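Local coordinates for protein cortical-lytic enzyme (PDB 4S3J) that degrades partially hydrolysed spore-cortex peptidoglycan as an N-acetylglucosaminidase during germination of Bacillus spores, at residues M320-P332 with N371-E385. Sequence-based numbering, arbitrary orientation.
Sequences MGQNLYGFDWKLP and NYFDENGVQHEVWFE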
loop_
_atom_site.group_PDB
_atom_site.type_symbol
_atom_site.label_atom_id
_atom_site.label_comp_id
_atom_site.label_asym_id
_atom_site.label_seq_id
_atom_site.Cartn_x
_atom_site.Cartn_y
_atom_site.Cartn_z
ATOM N N MET A 320 6.607 4.165 0.994
ATOM C CA MET A 320 5.457 4.745 0.303
ATOM C C MET A 320 4.157 4.097 0.758
ATOM O O MET A 320 3.965 2.887 0.590
ATOM C CB MET A 320 5.618 4.574 -1.218
ATOM C CG MET A 320 4.465 5.152 -2.050
ATOM S SD MET A 320 4.613 4.700 -3.797
ATOM C CE MET A 320 4.142 2.978 -3.734
ATOM N N GLY A 321 3.255 4.894 1.319
ATOM C CA GLY A 321 1.936 4.398 1.680
ATOM C C GLY A 321 1.131 4.033 0.452
ATOM O O GLY A 321 1.164 4.742 -0.552
ATOM N N GLN A 322 0.449 2.888 0.513
ATOM C CA GLN A 322 -0.383 2.428 -0.590
ATOM C C GLN A 322 -1.705 1.873 -0.090
ATOM O O GLN A 322 -1.727 0.920 0.674
ATOM C CB GLN A 322 0.352 1.360 -1.389
ATOM C CG GLN A 322 -0.442 0.826 -2.571
ATOM C CD GLN A 322 -0.729 1.903 -3.615
ATOM O OE1 GLN A 322 0.171 2.637 -4.035
ATOM N NE2 GLN A 322 -1.991 2.005 -4.030
ATOM N N ASN A 323 -2.800 2.443 -0.577
ATOM C CA ASN A 323 -4.135 1.941 -0.292
ATOM C C ASN A 323 -4.400 0.657 -1.059
ATOM O O ASN A 323 -3.995 0.533 -2.228
ATOM C CB ASN A 323 -5.185 2.990 -0.678
ATOM C CG ASN A 323 -5.048 3.428 -2.122
ATOM O OD1 ASN A 323 -4.044 4.063 -2.498
ATOM N ND2 ASN A 323 -6.013 3.047 -2.961
ATOM N N LEU A 324 -5.086 -0.283 -0.419
ATOM C CA LEU A 324 -5.599 -1.451 -1.138
ATOM C C LEU A 324 -7.091 -1.276 -1.463
ATOM O O LEU A 324 -7.646 -2.020 -2.294
ATOM C CB LEU A 324 -5.357 -2.723 -0.317
ATOM C CG LEU A 324 -3.882 -3.150 -0.202
ATOM C CD1 LEU A 324 -3.760 -4.319 0.779
ATOM C CD2 LEU A 324 -3.353 -3.533 -1.551
ATOM N N TYR A 325 -7.721 -0.282 -0.842
ATOM C CA TYR A 325 -9.144 -0.019 -1.028
ATOM C C TYR A 325 -9.415 0.968 -2.156
ATOM O O TYR A 325 -8.565 1.796 -2.499
ATOM C CB TYR A 325 -9.755 0.536 0.273
ATOM C CG TYR A 325 -9.016 1.770 0.765
ATOM C CD1 TYR A 325 -7.896 1.658 1.597
ATOM C CD2 TYR A 325 -9.416 3.055 0.386
ATOM C CE1 TYR A 325 -7.204 2.776 2.018
ATOM C CE2 TYR A 325 -8.721 4.186 0.824
ATOM C CZ TYR A 325 -7.623 4.032 1.634
ATOM O OH TYR A 325 -6.929 5.132 2.038
ATOM N N GLY A 326 -10.622 0.871 -2.721
ATOM C CA GLY A 326 -11.190 1.921 -3.539
ATOM C C GLY A 326 -12.449 2.417 -2.839
ATOM O O GLY A 326 -12.745 1.988 -1.711
ATOM N N PHE A 327 -13.199 3.301 -3.504
ATOM C CA PHE A 327 -14.487 3.772 -2.979
ATOM C C PHE A 327 -15.556 3.733 -4.059
ATOM O O PHE A 327 -15.265 3.905 -5.248
ATOM C CB PHE A 327 -14.394 5.199 -2.443
ATOM C CG PHE A 327 -13.604 5.326 -1.162
ATOM C CD1 PHE A 327 -14.080 4.790 0.020
ATOM C CD2 PHE A 327 -12.399 5.974 -1.168
ATOM C CE1 PHE A 327 -13.344 4.911 1.208
ATOM C CE2 PHE A 327 -11.653 6.104 -0.001
ATOM C CZ PHE A 327 -12.135 5.563 1.189
ATOM N N ASP A 328 -16.782 3.508 -3.605
ATOM C CA ASP A 328 -17.986 3.562 -4.418
ATOM C C ASP A 328 -18.770 4.775 -3.917
ATOM O O ASP A 328 -19.223 4.784 -2.770
ATOM C CB ASP A 328 -18.773 2.253 -4.272
ATOM C CG ASP A 328 -20.076 2.240 -5.059
ATOM O OD1 ASP A 328 -20.657 3.319 -5.313
ATOM O OD2 ASP A 328 -20.534 1.131 -5.391
ATOM N N TRP A 329 -18.838 5.821 -4.730
ATOM C CA TRP A 329 -19.573 7.050 -4.442
ATOM C C TRP A 329 -20.923 7.081 -5.148
ATOM O O TRP A 329 -20.995 6.779 -6.328
ATOM C CB TRP A 329 -18.790 8.266 -4.920
ATOM C CG TRP A 329 -17.546 8.660 -4.191
ATOM C CD1 TRP A 329 -17.467 9.556 -3.163
ATOM C CD2 TRP A 329 -16.193 8.253 -4.476
ATOM N NE1 TRP A 329 -16.159 9.706 -2.771
ATOM C CE2 TRP A 329 -15.355 8.930 -3.562
ATOM C CE3 TRP A 329 -15.610 7.385 -5.409
ATOM C CZ2 TRP A 329 -13.972 8.764 -3.544
ATOM C CZ3 TRP A 329 -14.219 7.226 -5.389
ATOM C CH2 TRP A 329 -13.423 7.924 -4.471
ATOM N N LYS A 330 -21.974 7.496 -4.455
ATOM C CA LYS A 330 -23.243 7.812 -5.106
ATOM C C LYS A 330 -23.206 9.241 -5.613
ATOM O O LYS A 330 -22.646 10.124 -4.959
ATOM C CB LYS A 330 -24.417 7.614 -4.143
ATOM C CG LYS A 330 -24.671 6.161 -3.806
ATOM C CD LYS A 330 -25.789 6.051 -2.801
ATOM C CE LYS A 330 -26.008 4.634 -2.375
ATOM N NZ LYS A 330 -27.059 4.580 -1.319
ATOM N N LEU A 331 -23.797 9.464 -6.791
ATOM C CA LEU A 331 -23.805 10.771 -7.460
ATOM C C LEU A 331 -25.214 11.344 -7.450
ATOM O O LEU A 331 -26.183 10.596 -7.417
ATOM C CB LEU A 331 -23.291 10.638 -8.907
ATOM C CG LEU A 331 -21.851 10.154 -9.089
ATOM C CD1 LEU A 331 -21.496 9.993 -10.575
ATOM C CD2 LEU A 331 -20.872 11.086 -8.444
ATOM N N PRO A 332 -25.335 12.684 -7.480
ATOM C CA PRO A 332 -24.237 13.651 -7.507
ATOM C C PRO A 332 -23.602 13.829 -6.134
ATOM O O PRO A 332 -24.285 13.634 -5.115
ATOM C CB PRO A 332 -24.925 14.937 -7.966
ATOM C CG PRO A 332 -26.319 14.819 -7.404
ATOM C CD PRO A 332 -26.656 13.347 -7.528
ATOM N N ASN A 371 -18.502 3.770 -13.910
ATOM C CA ASN A 371 -19.779 4.298 -13.419
ATOM C C ASN A 371 -20.889 3.299 -13.737
ATOM O O ASN A 371 -20.841 2.597 -14.769
ATOM C CB ASN A 371 -20.122 5.644 -14.049
ATOM C CG ASN A 371 -19.150 6.747 -13.679
ATOM O OD1 ASN A 371 -17.955 6.679 -14.005
ATOM N ND2 ASN A 371 -19.673 7.812 -13.078
ATOM N N TYR A 372 -21.905 3.245 -12.881
ATOM C CA TYR A 372 -23.032 2.345 -13.099
ATOM C C TYR A 372 -24.306 2.918 -12.490
ATOM O O TYR A 372 -24.237 3.853 -11.692
ATOM C CB TYR A 372 -22.734 0.962 -12.514
ATOM C CG TYR A 372 -22.686 0.839 -11.000
ATOM C CD1 TYR A 372 -23.835 0.550 -10.267
ATOM C CD2 TYR A 372 -21.487 0.975 -10.300
ATOM C CE1 TYR A 372 -23.794 0.409 -8.868
ATOM C CE2 TYR A 372 -21.436 0.832 -8.898
ATOM C CZ TYR A 372 -22.599 0.545 -8.190
ATOM O OH TYR A 372 -22.576 0.403 -6.800
ATOM N N PHE A 373 -25.459 2.366 -12.880
ATOM C CA PHE A 373 -26.732 2.656 -12.210
ATOM C C PHE A 373 -27.186 1.455 -11.402
ATOM O O PHE A 373 -27.163 0.327 -11.909
ATOM C CB PHE A 373 -27.837 3.026 -13.206
ATOM C CG PHE A 373 -27.684 4.373 -13.802
ATOM C CD1 PHE A 373 -28.060 5.492 -13.098
ATOM C CD2 PHE A 373 -27.188 4.527 -15.086
ATOM C CE1 PHE A 373 -27.903 6.756 -13.636
ATOM C CE2 PHE A 373 -27.025 5.788 -15.623
ATOM C CZ PHE A 373 -27.396 6.895 -14.914
ATOM N N ASP A 374 -27.603 1.675 -10.155
ATOM C CA ASP A 374 -28.135 0.572 -9.372
ATOM C C ASP A 374 -29.628 0.369 -9.677
ATOM O O ASP A 374 -30.209 1.066 -10.521
ATOM C CB ASP A 374 -27.879 0.775 -7.851
ATOM C CG ASP A 374 -28.590 1.984 -7.253
ATOM O OD1 ASP A 374 -29.627 2.430 -7.781
ATOM O OD2 ASP A 374 -28.090 2.488 -6.210
ATOM N N GLU A 375 -30.219 -0.599 -8.984
ATOM C CA GLU A 375 -31.602 -1.016 -9.210
ATOM C C GLU A 375 -32.608 0.097 -8.904
ATOM O O GLU A 375 -33.762 0.055 -9.353
ATOM C CB GLU A 375 -31.916 -2.237 -8.329
ATOM C CG GLU A 375 -31.023 -3.460 -8.556
ATOM C CD GLU A 375 -29.790 -3.513 -7.635
ATOM O OE1 GLU A 375 -29.216 -2.455 -7.272
ATOM O OE2 GLU A 375 -29.395 -4.640 -7.262
ATOM N N ASN A 376 -32.196 1.081 -8.103
ATOM C CA ASN A 376 -33.061 2.218 -7.803
ATOM C C ASN A 376 -32.815 3.383 -8.749
ATOM O O ASN A 376 -33.390 4.455 -8.567
ATOM C CB ASN A 376 -32.887 2.704 -6.359
ATOM C CG ASN A 376 -33.331 1.678 -5.336
ATOM O OD1 ASN A 376 -34.130 0.797 -5.634
ATOM N ND2 ASN A 376 -32.882 1.848 -4.103
ATOM N N GLY A 377 -31.942 3.190 -9.744
ATOM C CA GLY A 377 -31.658 4.246 -10.697
ATOM C C GLY A 377 -30.695 5.301 -10.222
ATOM O O GLY A 377 -30.650 6.385 -10.777
ATOM N N VAL A 378 -29.980 5.018 -9.145
ATOM C CA VAL A 378 -29.004 5.967 -8.628
ATOM C C VAL A 378 -27.663 5.703 -9.312
ATOM O O VAL A 378 -27.251 4.540 -9.420
ATOM C CB VAL A 378 -28.879 5.858 -7.086
ATOM C CG1 VAL A 378 -27.792 6.771 -6.556
ATOM C CG2 VAL A 378 -30.225 6.184 -6.421
ATOM N N GLN A 379 -26.999 6.757 -9.792
ATOM C CA GLN A 379 -25.673 6.599 -10.405
ATOM C C GLN A 379 -24.579 6.476 -9.346
ATOM O O GLN A 379 -24.616 7.186 -8.326
ATOM C CB GLN A 379 -25.353 7.772 -11.330
ATOM C CG GLN A 379 -24.079 7.504 -12.120
ATOM C CD GLN A 379 -23.636 8.598 -13.078
ATOM O OE1 GLN A 379 -22.548 8.500 -13.651
ATOM N NE2 GLN A 379 -24.461 9.622 -13.279
ATOM N N HIS A 380 -23.635 5.565 -9.578
ATOM C CA HIS A 380 -22.439 5.401 -8.748
ATOM C C HIS A 380 -21.178 5.619 -9.587
ATOM O O HIS A 380 -21.167 5.334 -10.794
ATOM C CB HIS A 380 -22.368 4.000 -8.152
ATOM C CG HIS A 380 -23.473 3.651 -7.198
ATOM N ND1 HIS A 380 -23.237 3.295 -5.886
ATOM C CD2 HIS A 380 -24.809 3.519 -7.387
ATOM C CE1 HIS A 380 -24.370 2.990 -5.297
ATOM N NE2 HIS A 380 -25.352 3.117 -6.187
ATOM N N GLU A 381 -20.114 6.075 -8.934
ATOM C CA GLU A 381 -18.781 6.142 -9.538
ATOM C C GLU A 381 -17.800 5.444 -8.616
ATOM O O GLU A 381 -17.785 5.711 -7.411
ATOM C CB GLU A 381 -18.353 7.592 -9.781
ATOM C CG GLU A 381 -17.059 7.736 -10.523
ATOM C CD GLU A 381 -16.861 9.110 -11.081
ATOM O OE1 GLU A 381 -17.816 9.676 -11.661
ATOM O OE2 GLU A 381 -15.747 9.633 -10.946
ATOM N N VAL A 382 -16.989 4.565 -9.187
ATOM C CA VAL A 382 -16.029 3.782 -8.444
ATOM C C VAL A 382 -14.616 4.032 -8.929
ATOM O O VAL A 382 -14.361 3.965 -10.128
ATOM C CB VAL A 382 -16.333 2.277 -8.572
ATOM C CG1 VAL A 382 -15.330 1.467 -7.786
ATOM C CG2 VAL A 382 -17.756 1.964 -8.133
ATOM N N TRP A 383 -13.702 4.333 -8.000
ATOM C CA TRP A 383 -12.258 4.390 -8.274
ATOM C C TRP A 383 -11.603 3.348 -7.373
ATOM O O TRP A 383 -12.001 3.220 -6.222
ATOM C CB TRP A 383 -11.685 5.788 -8.006
ATOM C CG TRP A 383 -12.121 6.784 -9.022
ATOM C CD1 TRP A 383 -13.291 7.487 -9.039
ATOM C CD2 TRP A 383 -11.401 7.171 -10.196
ATOM N NE1 TRP A 383 -13.344 8.294 -10.153
ATOM C CE2 TRP A 383 -12.192 8.134 -10.875
ATOM C CE3 TRP A 383 -10.161 6.810 -10.735
ATOM C CZ2 TRP A 383 -11.796 8.698 -12.089
ATOM C CZ3 TRP A 383 -9.758 7.399 -11.918
ATOM C CH2 TRP A 383 -10.569 8.331 -12.580
ATOM N N PHE A 384 -10.652 2.576 -7.896
ATOM C CA PHE A 384 -10.086 1.501 -7.093
ATOM C C PHE A 384 -8.649 1.189 -7.519
ATOM O O PHE A 384 -8.016 2.016 -8.181
ATOM C CB PHE A 384 -11.025 0.265 -7.120
ATOM C CG PHE A 384 -11.120 -0.453 -8.426
ATOM C CD1 PHE A 384 -11.839 0.079 -9.505
ATOM C CD2 PHE A 384 -10.554 -1.709 -8.555
ATOM C CE1 PHE A 384 -11.911 -0.629 -10.724
ATOM C CE2 PHE A 384 -10.615 -2.407 -9.773
ATOM C CZ PHE A 384 -11.324 -1.884 -10.834
ATOM N N GLU A 385 -8.119 0.052 -7.073
ATOM C CA GLU A 385 -6.746 -0.342 -7.368
ATOM C C GLU A 385 -6.762 -1.668 -8.105
ATOM O O GLU A 385 -7.532 -2.565 -7.737
ATOM C CB GLU A 385 -5.935 -0.483 -6.089
ATOM C CG GLU A 385 -5.822 0.776 -5.231
ATOM C CD GLU A 385 -4.932 1.835 -5.870
ATOM O OE1 GLU A 385 -3.977 1.469 -6.604
ATOM O OE2 GLU A 385 -5.207 3.032 -5.663
HETATM O O HOH W 1 -9.280 -1.561 -4.643
HETATM O O HOH W 2 -27.728 9.588 -9.405
#
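An antiparallel pair of strands in the alpha+beta insertion of this glycosyl hydrolase family 18 barrel brings Phe327 opposite Trp383 and Trp329 opposite Glu381. Each pair is joined by two reciprocal backbone bonds, and Leu331 N adds one more to Gln379 O. On one face of the strands, His380 is gripped through both ring nitrogens. Its ND1 donates to Asp328 OD1 at 2.6 Å, almost in the imidazole plane, while NE2 reaches Asp374 OD2 at 2.8 Å, approaching from above that carboxylate. Two carboxylates at one ring would probably favour an imidazolium. The Asp328 carboxylate is swung out to His380 by a chi1 of 178°, which sets CG opposite the backbone N; it is steeply turned against the ring (76°) and takes the Tyr372 hydroxyl on the syn lone pair of OD2, OH to OD2 2.6 Å. Lys330 runs alongside His380 and lays its CG over one imidazole face, 3.9 Å from the centroid. On the opposite face of the strands, Trp329 CZ3 packs against Trp383 CD1 at 3.8 Å, and Trp383 NE1 holds Glu381 OE2 at 2.9 Å. Nearer the barrel, Glu385 OE2 accepts from Asn323 ND2 at 2.8 Å, above the carboxylate plane, while its OE1 binds Ser389. The seventh barrel strand's extension, 326-330, thus pairs with the second strand of hairpin 367-373/379-383 just before helix 387-400, the topology of the insertion found in many family 18 chitinases.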